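Local coordinates for signal transduction histidine-protein kinase/phosphatase MprB (Mycobacterium hassiacum, PDB 6BLK) that probably autophosphorylates a histidine with ATP, as the sensor kinase and phosphatase of a two-component system, and is represented here by its ATP-binding catalytic domain, at residues A[89-93]-A[94-98]; A[123-126]-A[127-131]. All coordinates share one frame; numbering follows the deposited sequence.

Both interactions are local and lie in series along the chain, neither nested nor crossed. The chain leaves strand 79-85 and enters the long loop that leads to helix 118-128. Interaction 1 is a tight turn in that loop, where residues 89-93 fold against 94-98 beside the bound ATP. The loop then runs on past S106, which binds ATP, to G118 and L119, which also bind it and open the helix. Interaction 2 lies at the other end of that helix, where residues 123-126 meet 127-131 and the chain turns into strand 132-137. The centres of interaction 1 and interaction 2 are about 21 Å apart. R96 of interaction 1 reaches Y137 at the end of that strand.

Interaction 1 of 2, residues A[89-93]-A[94-98]; sequences PGIPP and QERHL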
ATOM      1  N   PRO A  89      -1.302  15.161   1.257  1.00 15.66           N
ATOM      2  CA  PRO A  89      -0.457  16.130   0.556  1.00 12.45           C
ATOM      3  C   PRO A  89       0.339  15.564  -0.599  1.00 17.85           C
ATOM      4  O   PRO A  89       0.810  16.342  -1.447  1.00 19.08           O
ATOM      5  CB  PRO A  89       0.485  16.626   1.660  1.00 18.59           C
ATOM      6  CG  PRO A  89       0.545  15.476   2.598  1.00 19.75           C
ATOM      7  CD  PRO A  89      -0.832  14.925   2.632  1.00 20.47           C
ATOM      8  N   GLY A  90       0.521  14.254  -0.659  1.00 19.71           N
ATOM      9  CA  GLY A  90       1.369  13.665  -1.665  1.00 15.01           C
ATOM     10  C   GLY A  90       2.837  13.773  -1.291  1.00 21.73           C
ATOM     11  O   GLY A  90       3.250  14.598  -0.487  1.00 25.44           O
ATOM     12  N   ILE A  91       3.634  12.907  -1.893  1.00 14.88           N
ATOM     13  CA  ILE A  91       5.086  12.918  -1.713  1.00 16.52           C
ATOM     14  C   ILE A  91       5.697  13.512  -2.978  1.00 13.34           C
ATOM     15  O   ILE A  91       5.492  12.958  -4.065  1.00 16.06           O
ATOM     16  CB  ILE A  91       5.633  11.510  -1.438  1.00 19.62           C
ATOM     17  CG1 ILE A  91       5.110  11.019  -0.077  1.00 22.05           C
ATOM     18  CG2 ILE A  91       7.175  11.518  -1.469  1.00 18.40           C
ATOM     19  CD1 ILE A  91       5.380   9.550   0.222  1.00 23.56           C
ATOM     20  N   PRO A  92       6.430  14.623  -2.887  1.00 15.68           N
ATOM     21  CA  PRO A  92       6.867  15.326  -4.105  1.00 16.90           C
ATOM     22  C   PRO A  92       7.941  14.553  -4.851  1.00 19.26           C
ATOM     23  O   PRO A  92       8.604  13.674  -4.280  1.00 22.04           O
ATOM     24  CB  PRO A  92       7.417  16.656  -3.563  1.00 20.68           C
ATOM     25  CG  PRO A  92       7.864  16.327  -2.168  1.00 21.12           C
ATOM     26  CD  PRO A  92       6.911  15.276  -1.660  1.00 18.45           C
ATOM     27  N   PRO A  93       8.159  14.866  -6.135  1.00 20.57           N
ATOM     28  CA  PRO A  93       9.074  14.047  -6.947  1.00 20.15           C
ATOM     29  C   PRO A  93      10.466  13.870  -6.372  1.00 25.65           C
ATOM     30  O   PRO A  93      11.025  12.771  -6.476  1.00 23.33           O
ATOM     31  CB  PRO A  93       9.117  14.810  -8.279  1.00 23.89           C
ATOM     32  CG  PRO A  93       7.838  15.540  -8.315  1.00 27.01           C
ATOM     33  CD  PRO A  93       7.528  15.928  -6.939  1.00 26.36           C
ATOM     34  N   GLN A  94      11.051  14.914  -5.786  1.00 24.56           N
ATOM     35  CA  GLN A  94      12.448  14.853  -5.369  1.00 36.67           C
ATOM     36  C   GLN A  94      12.671  13.904  -4.194  1.00 38.43           C
ATOM     37  O   GLN A  94      13.765  13.344  -4.065  1.00 31.17           O
ATOM     38  CB  GLN A  94      12.957  16.263  -5.027  1.00 32.28           C
ATOM     39  CG  GLN A  94      12.293  16.961  -3.839  1.00 32.12           C
ATOM     40  CD  GLN A  94      10.978  17.684  -4.193  1.00 40.45           C
ATOM     41  OE1 GLN A  94      10.448  17.552  -5.306  1.00 34.14           O
ATOM     42  NE2 GLN A  94      10.461  18.463  -3.238  1.00 29.29           N
ATOM     43  N   GLU A  95      11.653  13.698  -3.357  1.00 29.43           N
ATOM     44  CA  GLU A  95      11.716  12.792  -2.216  1.00 25.38           C
ATOM     45  C   GLU A  95      11.415  11.344  -2.577  1.00 20.79           C
ATOM     46  O   GLU A  95      11.562  10.472  -1.715  1.00 32.73           O
ATOM     47  CB  GLU A  95      10.717  13.223  -1.138  1.00 28.35           C
ATOM     48  CG  GLU A  95      11.015  14.560  -0.496  1.00 32.69           C
ATOM     49  CD  GLU A  95      10.086  14.884   0.648  1.00 30.54           C
ATOM     50  OE1 GLU A  95       8.975  14.301   0.734  1.00 24.95           O
ATOM     51  OE2 GLU A  95      10.478  15.724   1.490  1.00 57.84           O
ATOM     52  N   ARG A  96      10.927  11.068  -3.777  1.00 21.34           N
ATOM     53  CA  ARG A  96      10.379   9.741  -4.034  1.00 17.88           C
ATOM     54  C   ARG A  96      11.452   8.653  -3.984  1.00 28.84           C
ATOM     55  O   ARG A  96      11.089   7.478  -3.916  1.00 28.51           O
ATOM     56  CB  ARG A  96       9.626   9.703  -5.360  1.00 20.47           C
ATOM     57  CG  ARG A  96       8.283  10.414  -5.296  1.00 17.42           C
ATOM     58  CD  ARG A  96       7.607  10.499  -6.590  1.00 18.45           C
ATOM     59  NE  ARG A  96       6.527  11.450  -6.474  1.00 15.67           N
ATOM     60  CZ  ARG A  96       5.949  12.036  -7.499  1.00 22.32           C
ATOM     61  NH1 ARG A  96       6.331  11.764  -8.731  1.00 29.56           N
ATOM     62  NH2 ARG A  96       4.997  12.932  -7.261  1.00 25.40           N
ATOM     63  N   HIS A  97      12.742   9.031  -3.944  1.00 38.34           N
ATOM     64  CA  HIS A  97      13.872   8.112  -3.797  1.00 40.35           C
ATOM     65  C   HIS A  97      14.269   7.862  -2.334  1.00 26.24           C
ATOM     66  O   HIS A  97      15.134   7.011  -2.069  1.00 31.11           O
ATOM     67  CB  HIS A  97      15.096   8.662  -4.558  1.00 31.74           C
ATOM     68  CG  HIS A  97      15.651   9.916  -3.963  1.00 46.11           C
ATOM     69  ND1 HIS A  97      16.408   9.928  -2.809  1.00 47.36           N
ATOM     70  CD2 HIS A  97      15.534  11.207  -4.348  1.00 47.74           C
ATOM     71  CE1 HIS A  97      16.738  11.175  -2.513  1.00 46.18           C
ATOM     72  NE2 HIS A  97      16.220  11.969  -3.433  1.00 64.53           N
ATOM     73  N   LEU A  98      13.717   8.600  -1.378  1.00 30.89           N
ATOM     74  CA  LEU A  98      13.877   8.248   0.024  1.00 28.08           C
ATOM     75  C   LEU A  98      12.726   7.399   0.520  1.00 18.47           C
ATOM     76  O   LEU A  98      12.826   6.786   1.587  1.00 20.63           O
ATOM     77  CB  LEU A  98      13.972   9.510   0.900  1.00 32.00           C
ATOM     78  CG  LEU A  98      15.286  10.305   0.963  1.00 45.64           C
ATOM     79  CD1 LEU A  98      15.124  11.611   1.784  1.00 35.61           C
ATOM     80  CD2 LEU A  98      16.396   9.437   1.549  1.00 47.12           C
TER
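The carbonyl oxygen of I91 is gripped side-on by the guanidinium of R96. R96 NE lies 3.0 Å from I91 O, and R96 NH2 lies 3.2 Å from I91 O. The oxygen sits at the edge of the guanidinium, in its plane, so the two bonds hold the flat group against rotation. The turn begins in the G1 box (DxGxG) of the GHKL (HATPase_c) ATPase fold, and I91 just after it touches the bound ATP. P92 leads into a short 3-10 segment that takes in P93, Q94 and E95. There E95 N bonds to P92 O and R96 N to P93 O at 3.2 Å, the latter fairly straight at 163°. R96 CG points away from its own carbonyl carbon (chi1 -74°), and the chain runs extended to NE, back along the turn. This lays one face of the guanidinium over P93 CA. Y137 makes a cation-pi contact with R96. On another part of the turn, I91 CG2 meets E95 CB at 3.9 Å, and the two side chains cross at about a right angle. The E95 carboxylate passes the P92 ring and bonds through OE1 to S106. E95 OE1 also lies 3.3 Å from P92 CD.

Interaction 2 of 2, residues A[123-126]-A[127-131]; sequences KQVV and LKHGG
V125 O takes two hydrogen bonds from H129, and this is the tight side of the contact. The ring nitrogen H129 ND1 approaches V125 O to 2.8 Å, nearly straight at 164°. The backbone N of H129 reaches V125 O at 3.1 Å from the opposite face of the carbonyl plane. The oxygen lies in the plane of the imidazole, at its edge. H129 CG is turned away from its own carbonyl carbon (chi1 -73°), and this brings the ring back alongside V125. V125 CG1 then lies 3.8 Å from H129 ND1. Both residues are buried and both pack on L47 of helix 44-60. The far ring nitrogen, NE2, bonds to the backbone N of D43, so both nitrogens hold the ring in place. K128 is an exposed chain that runs extended along this V125 side, pointing the same way, toward a weak, long ion pair with D43. K128 CG lies 3.2 Å from V125 O, but further out the packing is looser, with K128 CE 4.0 Å from V125 CG1.

These residues form the C-terminal end of helix 118-128 in the GHKL ATPase domain, closed by a Schellman motif. G131 N bonds to V126 O at 2.9 Å, and G130 N bonds to L127 O. G130 has positive phi and is the C-prime residue. V126 CG1 packs 3.6 Å from G131 C, where the chain turns toward strand 132-137.

The other side is exposed and looser. K123 and L127 cross obliquely, with K123 CE 3.9 Å from L127 CD1.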
ATOM      1  N   LYS A 123       8.703  -2.660   1.209  1.00 11.97           N
ATOM      2  CA  LYS A 123       9.658  -2.963   0.146  1.00 11.80           C
ATOM      3  C   LYS A 123      10.264  -4.353   0.325  1.00 11.24           C
ATOM      4  O   LYS A 123      10.341  -5.131  -0.642  1.00 11.45           O
ATOM      5  CB  LYS A 123      10.752  -1.899   0.095  1.00 13.62           C
ATOM      6  CG  LYS A 123      11.773  -2.159  -0.968  1.00 12.88           C
ATOM      7  CD  LYS A 123      12.783  -1.067  -1.059  1.00 18.70           C
ATOM      8  CE  LYS A 123      13.897  -1.386  -2.051  1.00 19.10           C
ATOM      9  NZ  LYS A 123      13.706  -0.678  -3.330  1.00 44.34           N
ATOM     10  N   GLN A 124      10.631  -4.724   1.552  1.00 10.44           N
ATOM     11  CA  GLN A 124      11.224  -6.048   1.776  1.00 13.76           C
ATOM     12  C   GLN A 124      10.237  -7.162   1.403  1.00 11.56           C
ATOM     13  O   GLN A 124      10.571  -8.113   0.665  1.00 12.60           O
ATOM     14  CB  GLN A 124      11.655  -6.165   3.240  1.00 17.34           C
ATOM     15  CG  GLN A 124      12.395  -7.493   3.538  1.00 14.31           C
ATOM     16  CD  GLN A 124      13.256  -7.429   4.795  1.00 43.17           C
ATOM     17  OE1 GLN A 124      13.592  -6.344   5.286  1.00 42.78           O
ATOM     18  NE2 GLN A 124      13.617  -8.593   5.323  1.00 56.34           N
ATOM     19  N   VAL A 125       9.005  -7.051   1.893  1.00 11.15           N
ATOM     20  CA  VAL A 125       7.986  -8.062   1.616  1.00 12.54           C
ATOM     21  C   VAL A 125       7.712  -8.148   0.127  1.00  8.60           C
ATOM     22  O   VAL A 125       7.669  -9.246  -0.463  1.00  9.97           O
ATOM     23  CB  VAL A 125       6.708  -7.746   2.398  1.00 12.92           C
ATOM     24  CG1 VAL A 125       5.595  -8.625   1.948  1.00 13.67           C
ATOM     25  CG2 VAL A 125       6.919  -7.930   3.877  1.00 12.02           C
ATOM     26  N   VAL A 126       7.572  -6.999  -0.526  1.00  9.47           N
ATOM     27  CA  VAL A 126       7.240  -7.011  -1.944  1.00 12.57           C
ATOM     28  C   VAL A 126       8.381  -7.620  -2.735  1.00 11.66           C
ATOM     29  O   VAL A 126       8.156  -8.473  -3.603  1.00 11.83           O
ATOM     30  CB  VAL A 126       6.878  -5.599  -2.427  1.00 11.43           C
ATOM     31  CG1 VAL A 126       6.770  -5.560  -3.915  1.00 10.65           C
ATOM     32  CG2 VAL A 126       5.604  -5.193  -1.798  1.00 13.26           C
ATOM     33  N   LEU A 127       9.626  -7.247  -2.429  1.00 11.28           N
ATOM     34  CA  LEU A 127      10.750  -7.870  -3.138  1.00 14.13           C
ATOM     35  C   LEU A 127      10.847  -9.366  -2.849  1.00 12.38           C
ATOM     36  O   LEU A 127      11.206 -10.148  -3.745  1.00 11.96           O
ATOM     37  CB  LEU A 127      12.060  -7.166  -2.794  1.00 11.82           C
ATOM     38  CG  LEU A 127      12.175  -5.727  -3.284  1.00 16.14           C
ATOM     39  CD1 LEU A 127      13.510  -5.145  -2.840  1.00 18.87           C
ATOM     40  CD2 LEU A 127      12.052  -5.605  -4.762  1.00 18.33           C
ATOM     41  N   LYS A 128      10.610  -9.784  -1.608  1.00 11.76           N
ATOM     42  CA  LYS A 128      10.700 -11.205  -1.301  1.00 13.49           C
ATOM     43  C   LYS A 128       9.670 -12.021  -2.078  1.00 14.76           C
ATOM     44  O   LYS A 128       9.908 -13.206  -2.339  1.00 18.83           O
ATOM     45  CB  LYS A 128      10.577 -11.424   0.204  1.00 19.62           C
ATOM     46  CG  LYS A 128       9.204 -11.771   0.725  1.00 45.96           C
ATOM     47  CD  LYS A 128       9.170 -11.797   2.267  1.00 50.30           C
ATOM     48  CE  LYS A 128       7.737 -11.946   2.785  1.00 32.51           C
ATOM     49  NZ  LYS A 128       7.593 -12.010   4.253  1.00 34.26           N
ATOM     50  N   HIS A 129       8.577 -11.395  -2.514  1.00 12.92           N
ATOM     51  CA  HIS A 129       7.546 -12.017  -3.339  1.00 13.71           C
ATOM     52  C   HIS A 129       7.721 -11.781  -4.842  1.00 13.86           C
ATOM     53  O   HIS A 129       6.793 -12.051  -5.615  1.00 16.86           O
ATOM     54  CB  HIS A 129       6.169 -11.508  -2.898  1.00 12.12           C
ATOM     55  CG  HIS A 129       5.713 -12.071  -1.598  1.00 14.09           C
ATOM     56  ND1 HIS A 129       6.113 -11.566  -0.381  1.00 12.21           N
ATOM     57  CD2 HIS A 129       4.887 -13.106  -1.321  1.00 14.20           C
ATOM     58  CE1 HIS A 129       5.553 -12.269   0.591  1.00 14.44           C
ATOM     59  NE2 HIS A 129       4.826 -13.226   0.045  1.00 17.90           N
ATOM     60  N   GLY A 130       8.862 -11.275  -5.268  1.00 11.48           N
ATOM     61  CA  GLY A 130       9.134 -11.012  -6.644  1.00 12.61           C
ATOM     62  C   GLY A 130       8.398  -9.866  -7.249  1.00 18.70           C
ATOM     63  O   GLY A 130       8.274  -9.811  -8.471  1.00 17.75           O
ATOM     64  N   GLY A 131       7.951  -8.905  -6.437  1.00 11.27           N
ATOM     65  CA  GLY A 131       7.208  -7.779  -6.934  1.00 13.88           C
ATOM     66  C   GLY A 131       8.074  -6.550  -7.140  1.00 15.58           C
ATOM     67  O   GLY A 131       9.310  -6.588  -7.096  1.00 16.46           O
TER